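Local coordinates for protein MlnE (Bacillus amyloliquefaciens subsp. plantarum, PDB 5D2E) that probably reduces beta-keto groups of polyketide intermediates with NADPH, as an N-terminal B-type ketoreductase domain of the macrolactin synthase, at residues I187-E201 and A411-F423. Sequence-based numbering, arbitrary orientation.
Sequences IYNAVESFLKTVQAE and AVLPNAGQSDYAF. With NAP (NADP nicotinamide-adenine-dinucleotide phosphate), chain B.
F423 enters helix 187-201 as a knob among I187, A190, V191 and F194. A chi1 of 170° swings its ring clear of its own backbone N, CE1 lying 3.6 Å from A190 CB, and its edge faces the V191 backbone N. F194 in turn brings its ring edge to S419, with CD1 3.6 Å from S419 O. The axes of the two short helical segments run roughly antiparallel, at 150°, and approach to 7.5 Å.

Polar side chains of helix 187-201 hold the backbone of the loop before helix 419-437. The S193 hydroxyl donates to A411 O (OG to O 2.8 Å), in the carbonyl plane and on a lone pair. K196 extends across the P414 ring, its NZ bonding V412 O at 3.0 Å, while a water links NZ to A411 O; E192 OE2 makes a long, weak salt bridge to the same amine, and OE1 pairs with R253. T197 packs on P414, S419 and A422, its OG1 donating weakly to N415 O. Farther along, E201 OE2 accepts the G417 N-H at 2.7 Å (N-H...O 157°) and a second water that bridges to S419 N. Its OE1 takes the amide of I369.

Y421, on the same helix, takes no part in the packing and binds NADP. The contact thus joins the N-terminal, Rossmann-like structural subdomain to the catalytic, NADP-binding subdomain: S193 and K196 satisfy loop carbonyls, E201 the G417 amide.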
ATOM      1  N   ILE A 187       2.429  -7.631  -0.716  1.00 26.62           N
ATOM      2  CA  ILE A 187       3.686  -6.928  -0.974  1.00 25.62           C
ATOM      3  C   ILE A 187       3.839  -6.626  -2.462  1.00 26.63           C
ATOM      4  O   ILE A 187       3.958  -5.440  -2.890  1.00 25.34           O
ATOM      5  CB  ILE A 187       4.874  -7.691  -0.404  1.00 23.43           C
ATOM      6  CG1 ILE A 187       4.820  -7.649   1.092  1.00 25.00           C
ATOM      7  CG2 ILE A 187       6.200  -7.139  -0.872  1.00 26.08           C
ATOM      8  CD1 ILE A 187       5.887  -8.451   1.812  1.00 24.77           C
ATOM      9  N   TYR A 188       3.699  -7.651  -3.299  1.00 22.79           N
ATOM     10  CA  TYR A 188       3.951  -7.387  -4.690  1.00 22.02           C
ATOM     11  C   TYR A 188       2.911  -6.447  -5.300  1.00 25.46           C
ATOM     12  O   TYR A 188       3.238  -5.622  -6.144  1.00 26.01           O
ATOM     13  CB  TYR A 188       4.039  -8.677  -5.486  1.00 23.74           C
ATOM     14  CG  TYR A 188       5.131  -9.609  -5.125  1.00 22.38           C
ATOM     15  CD1 TYR A 188       6.319  -9.160  -4.654  1.00 25.48           C
ATOM     16  CD2 TYR A 188       5.017 -10.982  -5.363  1.00 23.48           C
ATOM     17  CE1 TYR A 188       7.361 -10.028  -4.363  1.00 24.89           C
ATOM     18  CE2 TYR A 188       6.045 -11.845  -5.097  1.00 25.19           C
ATOM     19  CZ  TYR A 188       7.237 -11.386  -4.618  1.00 25.53           C
ATOM     20  OH  TYR A 188       8.317 -12.231  -4.370  1.00 25.29           O
ATOM     21  N   ASN A 189       1.657  -6.551  -4.850  1.00 26.97           N
ATOM     22  CA  ASN A 189       0.568  -5.698  -5.348  1.00 29.61           C
ATOM     23  C   ASN A 189       0.799  -4.188  -4.950  1.00 27.84           C
ATOM     24  O   ASN A 189       0.520  -3.272  -5.708  1.00 28.93           O
ATOM     25  CB  ASN A 189      -0.749  -6.229  -4.729  1.00 33.46           C
ATOM     26  CG  ASN A 189      -1.921  -5.325  -5.002  1.00 41.35           C
ATOM     27  OD1 ASN A 189      -2.399  -4.648  -4.086  1.00 49.05           O
ATOM     28  ND2 ASN A 189      -2.342  -5.269  -6.221  1.00 32.83           N
ATOM     29  N   ALA A 190       1.446  -3.985  -3.820  1.00 26.15           N
ATOM     30  CA  ALA A 190       1.715  -2.608  -3.308  1.00 25.33           C
ATOM     31  C   ALA A 190       2.736  -1.828  -4.141  1.00 25.92           C
ATOM     32  O   ALA A 190       2.781  -0.595  -4.109  1.00 25.79           O
ATOM     33  CB  ALA A 190       2.091  -2.631  -1.843  1.00 23.25           C
ATOM     34  N   VAL A 191       3.532  -2.520  -4.943  1.00 25.29           N
ATOM     35  CA  VAL A 191       4.478  -1.852  -5.809  1.00 25.66           C
ATOM     36  C   VAL A 191       3.889  -0.830  -6.728  1.00 24.23           C
ATOM     37  O   VAL A 191       4.549   0.142  -6.994  1.00 26.53           O
ATOM     38  CB  VAL A 191       5.285  -2.894  -6.606  1.00 26.13           C
ATOM     39  CG1 VAL A 191       6.153  -2.270  -7.663  1.00 27.59           C
ATOM     40  CG2 VAL A 191       6.102  -3.766  -5.654  1.00 28.34           C
ATOM     41  N   GLU A 192       2.651  -1.014  -7.152  1.00 24.71           N
ATOM     42  CA  GLU A 192       1.983  -0.076  -7.981  1.00 28.57           C
ATOM     43  C   GLU A 192       2.030   1.351  -7.369  1.00 27.19           C
ATOM     44  O   GLU A 192       2.251   2.305  -8.093  1.00 28.15           O
ATOM     45  CB  GLU A 192       0.531  -0.476  -8.163  1.00 31.56           C
ATOM     46  CG  GLU A 192      -0.270   0.512  -9.002  1.00 41.72           C
ATOM     47  CD  GLU A 192      -1.783   0.462  -8.718  1.00 55.66           C
ATOM     48  OE1 GLU A 192      -2.217  -0.225  -7.753  1.00 62.88           O
ATOM     49  OE2 GLU A 192      -2.535   1.123  -9.472  1.00 64.80           O
ATOM     50  N   SER A 193       1.809   1.448  -6.053  1.00 27.03           N
ATOM     51  CA  SER A 193       1.802   2.744  -5.319  1.00 26.39           C
ATOM     52  C   SER A 193       3.193   3.371  -5.381  1.00 27.30           C
ATOM     53  O   SER A 193       3.314   4.523  -5.629  1.00 28.22           O
ATOM     54  CB  SER A 193       1.461   2.495  -3.873  1.00 27.47           C
ATOM     55  OG  SER A 193       0.207   1.894  -3.724  1.00 29.39           O
ATOM     56  N   PHE A 194       4.255   2.559  -5.268  1.00 27.79           N
ATOM     57  CA  PHE A 194       5.642   3.026  -5.444  1.00 27.16           C
ATOM     58  C   PHE A 194       5.853   3.536  -6.875  1.00 28.07           C
ATOM     59  O   PHE A 194       6.390   4.625  -7.080  1.00 26.09           O
ATOM     60  CB  PHE A 194       6.585   1.849  -5.099  1.00 27.57           C
ATOM     61  CG  PHE A 194       8.020   2.137  -5.228  1.00 28.14           C
ATOM     62  CD1 PHE A 194       8.710   2.730  -4.167  1.00 29.82           C
ATOM     63  CD2 PHE A 194       8.701   1.792  -6.378  1.00 30.12           C
ATOM     64  CE1 PHE A 194      10.044   3.038  -4.288  1.00 31.85           C
ATOM     65  CE2 PHE A 194      10.042   2.078  -6.509  1.00 30.88           C
ATOM     66  CZ  PHE A 194      10.702   2.709  -5.451  1.00 30.58           C
ATOM     67  N   LEU A 195       5.475   2.747  -7.869  1.00 25.91           N
ATOM     68  CA  LEU A 195       5.729   3.121  -9.264  1.00 26.60           C
ATOM     69  C   LEU A 195       5.007   4.394  -9.681  1.00 27.94           C
ATOM     70  O   LEU A 195       5.534   5.212 -10.476  1.00 28.72           O
ATOM     71  CB  LEU A 195       5.307   1.983 -10.221  1.00 27.12           C
ATOM     72  CG  LEU A 195       6.074   0.664 -10.059  1.00 27.08           C
ATOM     73  CD1 LEU A 195       5.436  -0.463 -10.835  1.00 28.94           C
ATOM     74  CD2 LEU A 195       7.515   0.867 -10.513  1.00 27.36           C
ATOM     75  N   LYS A 196       3.796   4.563  -9.212  1.00 27.99           N
ATOM     76  CA  LYS A 196       3.037   5.784  -9.521  1.00 30.51           C
ATOM     77  C   LYS A 196       3.808   6.969  -8.987  1.00 27.99           C
ATOM     78  O   LYS A 196       3.832   8.013  -9.603  1.00 28.61           O
ATOM     79  CB  LYS A 196       1.686   5.795  -8.818  1.00 31.79           C
ATOM     80  CG  LYS A 196       0.632   4.971  -9.491  1.00 37.11           C
ATOM     81  CD  LYS A 196      -0.635   5.112  -8.644  1.00 38.56           C
ATOM     82  CE  LYS A 196      -1.850   4.835  -9.465  1.00 42.11           C
ATOM     83  NZ  LYS A 196      -2.851   4.358  -8.489  1.00 44.59           N
ATOM     84  N   THR A 197       4.452   6.805  -7.842  1.00 26.90           N
ATOM     85  CA  THR A 197       5.205   7.979  -7.310  1.00 30.75           C
ATOM     86  C   THR A 197       6.554   8.177  -8.004  1.00 31.41           C
ATOM     87  O   THR A 197       6.936   9.303  -8.263  1.00 31.61           O
ATOM     88  CB  THR A 197       5.095   8.240  -5.772  1.00 36.39           C
ATOM     89  OG1 THR A 197       6.251   8.965  -5.161  1.00 37.70           O
ATOM     90  CG2 THR A 197       4.531   7.142  -5.011  1.00 27.31           C
ATOM     91  N   VAL A 198       7.222   7.088  -8.413  1.00 30.18           N
ATOM     92  CA  VAL A 198       8.425   7.242  -9.291  1.00 30.44           C
ATOM     93  C   VAL A 198       8.049   8.070 -10.522  1.00 29.86           C
ATOM     94  O   VAL A 198       8.780   9.002 -10.936  1.00 31.75           O
ATOM     95  CB  VAL A 198       8.980   5.870  -9.714  1.00 35.18           C
ATOM     96  CG1 VAL A 198       9.965   5.978 -10.865  1.00 35.29           C
ATOM     97  CG2 VAL A 198       9.566   5.173  -8.500  1.00 37.50           C
ATOM     98  N   GLN A 199       6.929   7.711 -11.143  1.00 28.33           N
ATOM     99  CA  GLN A 199       6.510   8.400 -12.322  1.00 30.00           C
ATOM    100  C   GLN A 199       6.217   9.906 -12.025  1.00 33.74           C
ATOM    101  O   GLN A 199       6.489  10.750 -12.858  1.00 29.68           O
ATOM    102  CB  GLN A 199       5.300   7.739 -12.953  1.00 32.15           C
ATOM    103  CG  GLN A 199       5.034   8.240 -14.361  1.00 32.25           C
ATOM    104  CD  GLN A 199       4.048   7.432 -15.185  1.00 35.46           C
ATOM    105  OE1 GLN A 199       3.381   7.965 -16.034  1.00 49.46           O
ATOM    106  NE2 GLN A 199       3.945   6.193 -14.943  1.00 32.10           N
ATOM    107  N   ALA A 200       5.659  10.212 -10.853  1.00 31.23           N
ATOM    108  CA  ALA A 200       5.381  11.625 -10.503  1.00 32.08           C
ATOM    109  C   ALA A 200       6.696  12.364 -10.290  1.00 32.91           C
ATOM    110  O   ALA A 200       6.818  13.526 -10.641  1.00 36.95           O
ATOM    111  CB  ALA A 200       4.527  11.702  -9.264  1.00 34.16           C
ATOM    112  N   GLU A 201       7.709  11.682  -9.741  1.00 30.51           N
ATOM    113  CA  GLU A 201       9.016  12.260  -9.554  1.00 33.52           C
ATOM    114  C   GLU A 201       9.816  12.376 -10.817  1.00 33.10           C
ATOM    115  O   GLU A 201      10.609  13.305 -10.936  1.00 35.30           O
ATOM    116  CB  GLU A 201       9.797  11.451  -8.538  1.00 33.04           C
ATOM    117  CG  GLU A 201       9.205  11.538  -7.156  1.00 33.62           C
ATOM    118  CD  GLU A 201       9.956  10.739  -6.124  1.00 31.08           C
ATOM    119  OE1 GLU A 201      11.100  10.224  -6.398  1.00 31.16           O
ATOM    120  OE2 GLU A 201       9.372  10.604  -5.019  1.00 33.32           O
ATOM    121  N   ALA A 411      -1.480   6.055  -1.274  1.00 29.43           N
ATOM    122  CA  ALA A 411      -1.373   4.709  -1.898  1.00 31.14           C
ATOM    123  C   ALA A 411      -1.999   4.702  -3.283  1.00 30.66           C
ATOM    124  O   ALA A 411      -1.649   3.897  -4.187  1.00 29.14           O
ATOM    125  CB  ALA A 411      -2.008   3.649  -0.980  1.00 28.08           C
ATOM    126  N   VAL A 412      -2.910   5.620  -3.492  1.00 29.38           N
ATOM    127  CA  VAL A 412      -3.686   5.706  -4.706  1.00 30.32           C
ATOM    128  C   VAL A 412      -3.369   6.910  -5.571  1.00 35.55           C
ATOM    129  O   VAL A 412      -3.369   6.802  -6.792  1.00 35.70           O
ATOM    130  CB  VAL A 412      -5.217   5.661  -4.382  1.00 34.77           C
ATOM    131  CG1 VAL A 412      -5.973   5.819  -5.669  1.00 42.64           C
ATOM    132  CG2 VAL A 412      -5.589   4.296  -3.786  1.00 34.65           C
ATOM    133  N   LEU A 413      -3.102   8.062  -4.951  1.00 31.59           N
ATOM    134  CA  LEU A 413      -2.753   9.253  -5.669  1.00 33.38           C
ATOM    135  C   LEU A 413      -1.484   9.770  -4.985  1.00 35.23           C
ATOM    136  O   LEU A 413      -1.541  10.643  -4.088  1.00 39.58           O
ATOM    137  CB  LEU A 413      -3.888  10.270  -5.495  1.00 36.39           C
ATOM    138  CG  LEU A 413      -5.309   9.894  -5.944  1.00 38.35           C
ATOM    139  CD1 LEU A 413      -6.333  10.821  -5.287  1.00 39.28           C
ATOM    140  CD2 LEU A 413      -5.428   9.937  -7.461  1.00 42.68           C
ATOM    141  N   PRO A 414      -0.330   9.241  -5.348  1.00 40.62           N
ATOM    142  CA  PRO A 414       0.791   9.726  -4.507  1.00 45.37           C
ATOM    143  C   PRO A 414       1.370  11.044  -4.937  1.00 35.70           C
ATOM    144  O   PRO A 414       1.021  11.577  -5.976  1.00 37.27           O
ATOM    145  CB  PRO A 414       1.833   8.603  -4.550  1.00 48.79           C
ATOM    146  CG  PRO A 414       1.470   7.818  -5.778  1.00 48.38           C
ATOM    147  CD  PRO A 414      -0.012   7.978  -6.024  1.00 51.63           C
ATOM    148  N   ASN A 415       2.134  11.624  -4.053  1.00 37.91           N
ATOM    149  CA  ASN A 415       2.862  12.803  -4.402  1.00 45.57           C
ATOM    150  C   ASN A 415       4.289  12.455  -4.382  1.00 36.97           C
ATOM    151  O   ASN A 415       4.746  11.601  -3.598  1.00 31.99           O
ATOM    152  CB  ASN A 415       2.549  13.962  -3.435  1.00 52.59           C
ATOM    153  CG  ASN A 415       1.057  14.216  -3.364  1.00 63.60           C
ATOM    154  OD1 ASN A 415       0.521  14.947  -4.189  1.00 52.37           O
ATOM    155  ND2 ASN A 415       0.362  13.494  -2.467  1.00 65.86           N
ATOM    156  N   ALA A 416       4.982  13.169  -5.245  1.00 38.80           N
ATOM    157  CA  ALA A 416       6.406  13.168  -5.270  1.00 33.82           C
ATOM    158  C   ALA A 416       6.999  13.189  -3.855  1.00 34.00           C
ATOM    159  O   ALA A 416       6.581  13.968  -2.997  1.00 34.18           O
ATOM    160  CB  ALA A 416       6.865  14.341  -6.121  1.00 37.14           C
ATOM    161  N   GLY A 417       7.964  12.327  -3.566  1.00 30.65           N
ATOM    162  CA  GLY A 417       8.550  12.280  -2.234  1.00 31.40           C
ATOM    163  C   GLY A 417       7.997  11.245  -1.255  1.00 32.14           C
ATOM    164  O   GLY A 417       8.596  10.994  -0.230  1.00 32.61           O
ATOM    165  N   GLN A 418       6.907  10.590  -1.604  1.00 30.66           N
ATOM    166  CA  GLN A 418       6.259   9.668  -0.662  1.00 33.32           C
ATOM    167  C   GLN A 418       6.316   8.233  -1.183  1.00 31.53           C
ATOM    168  O   GLN A 418       5.398   7.461  -0.892  1.00 29.02           O
ATOM    169  CB  GLN A 418       4.790  10.016  -0.574  1.00 36.16           C
ATOM    170  CG  GLN A 418       4.435  11.457  -0.318  1.00 44.84           C
ATOM    171  CD  GLN A 418       2.902  11.606  -0.237  1.00 49.53           C
ATOM    172  OE1 GLN A 418       2.161  11.646  -1.264  1.00 45.18           O
ATOM    173  NE2 GLN A 418       2.423  11.649   0.988  1.00 41.25           N
ATOM    174  N   SER A 419       7.341   7.859  -1.953  1.00 28.10           N
ATOM    175  CA  SER A 419       7.261   6.564  -2.666  1.00 29.31           C
ATOM    176  C   SER A 419       7.144   5.320  -1.718  1.00 27.89           C
ATOM    177  O   SER A 419       6.352   4.403  -1.993  1.00 27.77           O
ATOM    178  CB  SER A 419       8.411   6.406  -3.640  1.00 28.02           C
ATOM    179  OG  SER A 419       9.605   6.418  -2.956  1.00 26.43           O
ATOM    180  N   ASP A 420       7.925   5.300  -0.658  1.00 26.54           N
ATOM    181  CA  ASP A 420       7.984   4.210   0.291  1.00 27.44           C
ATOM    182  C   ASP A 420       6.780   4.271   1.217  1.00 29.87           C
ATOM    183  O   ASP A 420       6.184   3.236   1.546  1.00 26.27           O
ATOM    184  CB  ASP A 420       9.262   4.168   1.120  1.00 29.02           C
ATOM    185  CG  ASP A 420       9.690   5.555   1.672  1.00 31.07           C
ATOM    186  OD1 ASP A 420       9.115   6.581   1.250  1.00 36.91           O
ATOM    187  OD2 ASP A 420      10.569   5.584   2.527  1.00 30.13           O
ATOM    188  N   TYR A 421       6.360   5.484   1.548  1.00 28.21           N
ATOM    189  CA  TYR A 421       5.131   5.693   2.357  1.00 29.36           C
ATOM    190  C   TYR A 421       3.902   5.203   1.594  1.00 26.94           C
ATOM    191  O   TYR A 421       3.033   4.520   2.163  1.00 26.65           O
ATOM    192  CB  TYR A 421       4.998   7.180   2.724  1.00 28.02           C
ATOM    193  CG  TYR A 421       3.847   7.553   3.620  1.00 29.57           C
ATOM    194  CD1 TYR A 421       3.858   7.260   4.989  1.00 29.67           C
ATOM    195  CD2 TYR A 421       2.778   8.282   3.119  1.00 30.81           C
ATOM    196  CE1 TYR A 421       2.797   7.613   5.818  1.00 31.56           C
ATOM    197  CE2 TYR A 421       1.721   8.661   3.949  1.00 31.93           C
ATOM    198  CZ  TYR A 421       1.746   8.325   5.275  1.00 33.71           C
ATOM    199  OH  TYR A 421       0.693   8.723   6.037  1.00 40.00           O
ATOM    200  N   ALA A 422       3.806   5.558   0.314  1.00 27.49           N
ATOM    201  CA  ALA A 422       2.718   5.150  -0.547  1.00 25.29           C
ATOM    202  C   ALA A 422       2.695   3.617  -0.631  1.00 27.14           C
ATOM    203  O   ALA A 422       1.638   3.011  -0.451  1.00 25.26           O
ATOM    204  CB  ALA A 422       2.864   5.776  -1.908  1.00 28.49           C
ATOM    205  N   PHE A 423       3.875   3.003  -0.819  1.00 26.73           N
ATOM    206  CA  PHE A 423       4.001   1.548  -0.850  1.00 26.80           C
ATOM    207  C   PHE A 423       3.516   0.914   0.466  1.00 28.99           C
ATOM    208  O   PHE A 423       2.751  -0.062   0.453  1.00 24.82           O
ATOM    209  CB  PHE A 423       5.458   1.157  -1.117  1.00 25.23           C
ATOM    210  CG  PHE A 423       5.734  -0.302  -0.934  1.00 24.67           C
ATOM    211  CD1 PHE A 423       5.486  -1.178  -1.980  1.00 26.69           C
ATOM    212  CD2 PHE A 423       6.130  -0.803   0.256  1.00 25.94           C
ATOM    213  CE1 PHE A 423       5.721  -2.519  -1.866  1.00 28.68           C
ATOM    214  CE2 PHE A 423       6.294  -2.180   0.425  1.00 29.10           C
ATOM    215  CZ  PHE A 423       6.114  -3.027  -0.659  1.00 29.62           C
TER
HETATM  216  PA  NAP B 601       1.505  10.708  14.299  1.00 37.79           P
HETATM  217  O1A NAP B 601       0.885  11.736  15.283  1.00 39.96           O
HETATM  218  O2A NAP B 601       2.995  10.634  14.016  1.00 38.21           O
HETATM  219  O5B NAP B 601       1.108   9.300  14.969  1.00 34.52           O
HETATM  220  C5B NAP B 601       1.702   8.106  14.476  1.00 34.33           C
HETATM  221  C4B NAP B 601       2.170   7.398  15.722  1.00 32.59           C
HETATM  222  O4B NAP B 601       2.788   6.158  15.313  1.00 31.32           O
HETATM  223  C3B NAP B 601       3.251   8.156  16.540  1.00 37.75           C
HETATM  224  O3B NAP B 601       2.726   8.570  17.806  1.00 36.49           O
HETATM  225  C2B NAP B 601       4.360   7.114  16.762  1.00 34.25           C
HETATM  226  O2B NAP B 601       4.819   7.133  18.084  1.00 33.34           O
HETATM  227  C1B NAP B 601       3.665   5.792  16.356  1.00 32.37           C
HETATM  228  N9A NAP B 601       4.562   4.782  15.812  1.00 33.48           N
HETATM  229  C8A NAP B 601       5.432   4.902  14.736  1.00 32.99           C
HETATM  230  N7A NAP B 601       6.160   3.745  14.557  1.00 31.38           N
HETATM  231  C5A NAP B 601       5.700   2.861  15.465  1.00 31.69           C
HETATM  232  C6A NAP B 601       6.013   1.497  15.830  1.00 31.87           C
HETATM  233  N6A NAP B 601       6.960   0.841  15.083  1.00 36.22           N
HETATM  234  N1A NAP B 601       5.357   0.933  16.941  1.00 29.97           N
HETATM  235  C2A NAP B 601       4.434   1.637  17.621  1.00 33.64           C
HETATM  236  N3A NAP B 601       4.094   2.924  17.332  1.00 35.38           N
HETATM  237  C4A NAP B 601       4.676   3.562  16.312  1.00 32.23           C
HETATM  238  O3  NAP B 601       0.739  10.760  12.860  1.00 39.12           O
HETATM  239  PN  NAP B 601      -0.853  10.951  12.611  1.00 41.92           P
HETATM  240  O1N NAP B 601      -1.099  12.235  11.839  1.00 44.91           O
HETATM  241  O2N NAP B 601      -1.519  10.537  13.897  1.00 40.25           O
HETATM  242  O5D NAP B 601      -1.269   9.786  11.569  1.00 47.23           O
HETATM  243  C5D NAP B 601      -1.549   8.484  12.160  1.00 47.29           C
HETATM  244  C4D NAP B 601      -1.779   7.407  11.091  1.00 45.78           C
HETATM  245  O4D NAP B 601      -2.731   7.810  10.118  1.00 42.29           O
HETATM  246  C3D NAP B 601      -0.468   7.155  10.335  1.00 46.67           C
HETATM  247  O3D NAP B 601      -0.298   5.759  10.171  1.00 40.74           O
HETATM  248  C2D NAP B 601      -0.630   7.887   9.015  1.00 49.10           C
HETATM  249  O2D NAP B 601       0.176   7.303   7.953  1.00 49.66           O
HETATM  250  C1D NAP B 601      -2.167   7.868   8.774  1.00 46.46           C
HETATM  251  N1N NAP B 601      -2.569   9.050   7.969  1.00 48.81           N
HETATM  252  C2N NAP B 601      -2.607  10.317   8.523  1.00 47.89           C
HETATM  253  C3N NAP B 601      -2.969  11.475   7.810  1.00 47.03           C
HETATM  254  C7N NAP B 601      -3.018  12.882   8.469  1.00 50.30           C
HETATM  255  O7N NAP B 601      -3.276  13.881   7.793  1.00 41.04           O
HETATM  256  N7N NAP B 601      -2.814  13.083   9.779  1.00 47.65           N
HETATM  257  C4N NAP B 601      -3.272  11.315   6.451  1.00 41.10           C
HETATM  258  C5N NAP B 601      -3.192  10.038   5.879  1.00 45.13           C
HETATM  259  C6N NAP B 601      -2.861   8.911   6.655  1.00 47.13           C
HETATM  260  P2B NAP B 601       6.308   6.617  18.553  1.00 36.08           P
HETATM  261  O1X NAP B 601       7.367   7.416  17.806  1.00 36.16           O
HETATM  262  O2X NAP B 601       6.323   6.813  20.103  1.00 36.27           O
HETATM  263  O3X NAP B 601       6.369   5.166  18.162  1.00 39.49           O
HETATM  264  O   HOH W   1      -2.126   2.687  -6.565  1.00 41.73           O
HETATM  265  O   HOH W   2       9.798   9.161  -2.891  1.00 26.25           O